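Local coordinates for class D beta-lactamase (Fusobacterium nucleatum subsp. polymorphum, PDB 4IED), which probably hydrolyses the beta-lactam ring of antibiotics such as penicillins, giving substituted beta-amino acids and so conferring resistance, at residues Leu228-Ser233 with Pro237-Ile242. Sequence-based numbering, arbitrary orientation. Where two conformers were deposited one is given.
Sequences LDISDS and PKREEI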
loop_
_atom_site.group_PDB
_atom_site.type_symbol
_atom_site.label_atom_id
_atom_site.label_comp_id
_atom_site.label_asym_id
_atom_site.label_seq_id
_atom_site.Cartn_x
_atom_site.Cartn_y
_atom_site.Cartn_z
ATOM N N LEU A 228 4.197 11.467 2.264
ATOM C CA LEU A 228 4.689 12.665 3.002
ATOM C C LEU A 228 6.160 12.491 3.225
ATOM O O LEU A 228 6.646 11.403 3.400
ATOM C CB LEU A 228 4.047 12.654 4.452
ATOM C CG LEU A 228 2.521 12.559 4.606
ATOM C CD1 LEU A 228 2.047 12.238 6.039
ATOM C CD2 LEU A 228 2.047 13.942 4.075
ATOM N N ASP A 229 6.829 13.600 3.346
ATOM C CA ASP A 229 8.259 13.620 3.799
ATOM C C ASP A 229 8.242 13.385 5.272
ATOM O O ASP A 229 7.680 14.209 6.014
ATOM C CB ASP A 229 8.931 15.004 3.449
ATOM C CG ASP A 229 9.080 15.226 1.936
ATOM O OD1 ASP A 229 8.927 14.238 1.134
ATOM O OD2 ASP A 229 9.441 16.363 1.621
ATOM N N ILE A 230 8.793 12.277 5.716
ATOM C CA ILE A 230 8.831 11.919 7.137
ATOM C C ILE A 230 10.193 11.402 7.461
ATOM O O ILE A 230 10.599 10.345 6.996
ATOM C CB ILE A 230 7.771 10.942 7.582
ATOM C CG1 ILE A 230 6.398 11.559 7.478
ATOM C CG2 ILE A 230 7.996 10.504 9.027
ATOM C CD1 ILE A 230 5.296 10.524 7.524
ATOM N N SER A 231 10.952 12.223 8.186
ATOM C CA SER A 231 12.300 11.868 8.591
ATOM C C SER A 231 12.382 11.193 9.968
ATOM O O SER A 231 13.424 10.570 10.280
ATOM C CB SER A 231 13.232 13.092 8.529
ATOM O OG SER A 231 13.306 13.490 7.115
ATOM N N ASP A 232 11.375 11.299 10.819
ATOM C CA ASP A 232 11.478 10.779 12.175
ATOM C C ASP A 232 10.294 9.835 12.316
ATOM O O ASP A 232 9.173 10.179 11.980
ATOM C CB ASP A 232 11.289 11.870 13.208
ATOM C CG ASP A 232 11.789 11.438 14.579
ATOM O OD1 ASP A 232 11.132 10.529 15.096
ATOM O OD2 ASP A 232 12.762 11.930 15.179
ATOM N N SER A 233 10.520 8.681 12.878
ATOM C CA SER A 233 9.430 7.724 13.139
ATOM C C SER A 233 8.311 8.256 14.046
ATOM O O SER A 233 7.089 7.907 13.941
ATOM C CB SER A 233 10.074 6.458 13.696
ATOM O OG SER A 233 10.556 6.641 15.010
ATOM N N PRO A 237 2.633 8.427 12.503
ATOM C CA PRO A 237 1.188 8.368 12.704
ATOM C C PRO A 237 0.442 9.373 11.853
ATOM O O PRO A 237 -0.773 9.254 11.645
ATOM C CB PRO A 237 1.072 8.692 14.185
ATOM C CG PRO A 237 2.321 8.109 14.807
ATOM C CD PRO A 237 3.409 8.488 13.792
ATOM N N LYS A 238 1.123 10.430 11.389
ATOM C CA LYS A 238 0.462 11.487 10.616
ATOM C C LYS A 238 -0.102 10.971 9.292
ATOM O O LYS A 238 -1.024 11.584 8.771
ATOM C CB LYS A 238 1.442 12.644 10.298
ATOM C CG LYS A 238 2.050 13.424 11.501
ATOM C CD LYS A 238 1.430 14.740 11.851
ATOM C CE LYS A 238 2.238 15.534 12.920
ATOM N NZ LYS A 238 1.394 16.583 13.614
ATOM N N ARG A 239 0.495 9.948 8.708
ATOM C CA ARG A 239 -0.024 9.384 7.400
ATOM C C ARG A 239 -1.488 9.057 7.543
ATOM O O ARG A 239 -2.331 9.591 6.792
ATOM C CB ARG A 239 0.741 8.180 7.023
ATOM C CG ARG A 239 2.270 8.346 6.965
ATOM C CD ARG A 239 2.938 7.028 6.760
ATOM N NE ARG A 239 2.803 6.188 7.977
ATOM C CZ ARG A 239 3.383 5.015 8.211
ATOM N NH1 ARG A 239 4.235 4.516 7.312
ATOM N NH2 ARG A 239 3.193 4.410 9.351
ATOM N N GLU A 240 -1.818 8.170 8.529
ATOM C CA GLU A 240 -3.206 7.727 8.731
ATOM C C GLU A 240 -4.021 8.865 9.395
ATOM O O GLU A 240 -5.211 8.979 9.075
ATOM C CB GLU A 240 -3.176 6.526 9.584
ATOM C CG GLU A 240 -4.609 6.023 9.832
ATOM C CD GLU A 240 -4.644 4.579 10.300
ATOM O OE1 GLU A 240 -5.796 4.081 10.583
ATOM O OE2 GLU A 240 -3.662 3.856 10.421
ATOM N N GLU A 241 -3.439 9.740 10.232
ATOM C CA GLU A 241 -4.187 10.835 10.831
ATOM C C GLU A 241 -4.771 11.712 9.744
ATOM O O GLU A 241 -5.960 12.077 9.790
ATOM C CB GLU A 241 -3.282 11.659 11.744
ATOM C CG GLU A 241 -3.014 10.982 13.078
ATOM C CD GLU A 241 -2.026 11.752 13.944
ATOM O OE1 GLU A 241 -1.692 12.972 13.539
ATOM O OE2 GLU A 241 -1.612 11.191 15.031
ATOM N N ILE A 242 -3.987 12.098 8.734
ATOM C CA ILE A 242 -4.483 13.018 7.732
ATOM C C ILE A 242 -5.591 12.365 6.900
ATOM O O ILE A 242 -6.631 12.966 6.601
ATOM C CB ILE A 242 -3.331 13.526 6.789
ATOM C CG1 ILE A 242 -2.430 14.438 7.614
ATOM C CG2 ILE A 242 -3.889 14.150 5.512
ATOM C CD1 ILE A 242 -1.089 14.693 6.984
#
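Leu228 and Ile230, at the end of strand 221-229 and just past it, meet the first turn of helix 238-249 in an apolar strand-to-helix contact with no hydrogen bond between the segments. Leu228 touches mainly through one methyl: its CD1 lies 3.8 Å from Arg239 CA and 4.1 Å from Ile242 CD1. A chi1 of -54° sets CG beside the backbone N and anti to the carbonyl carbon, bringing CD1 onto the helix. Arg239 contributes its aliphatic part, since its CG is shared by Ile230 CD1 at 3.8 Å and Leu228 CD1 at 4.0 Å; the Ile230 and Arg239 side chains run nearly perpendicular. A turn about the arginine CG-CD bond (chi3 -70°) swings the guanidinium group off the aliphatic line, and NE hydrogen-bonds to Leu236 O in the connecting loop. Pro237 CD rests 3.7 Å from Ser233 O at the exposed end. Hydrogen bonds from Glu241 N to Pro237 O (3.1 Å) and Ile242 N to Lys238 O (3.0 Å) fit helical geometry. Phe22 and Ile21 of helix 16-25 pack on Leu228 and Ile242 respectively. A C-terminal helix folded back onto the antiparallel sheet, beside the N-terminal helix, is characteristic of the serine beta-lactamase and penicillin-binding transpeptidase fold.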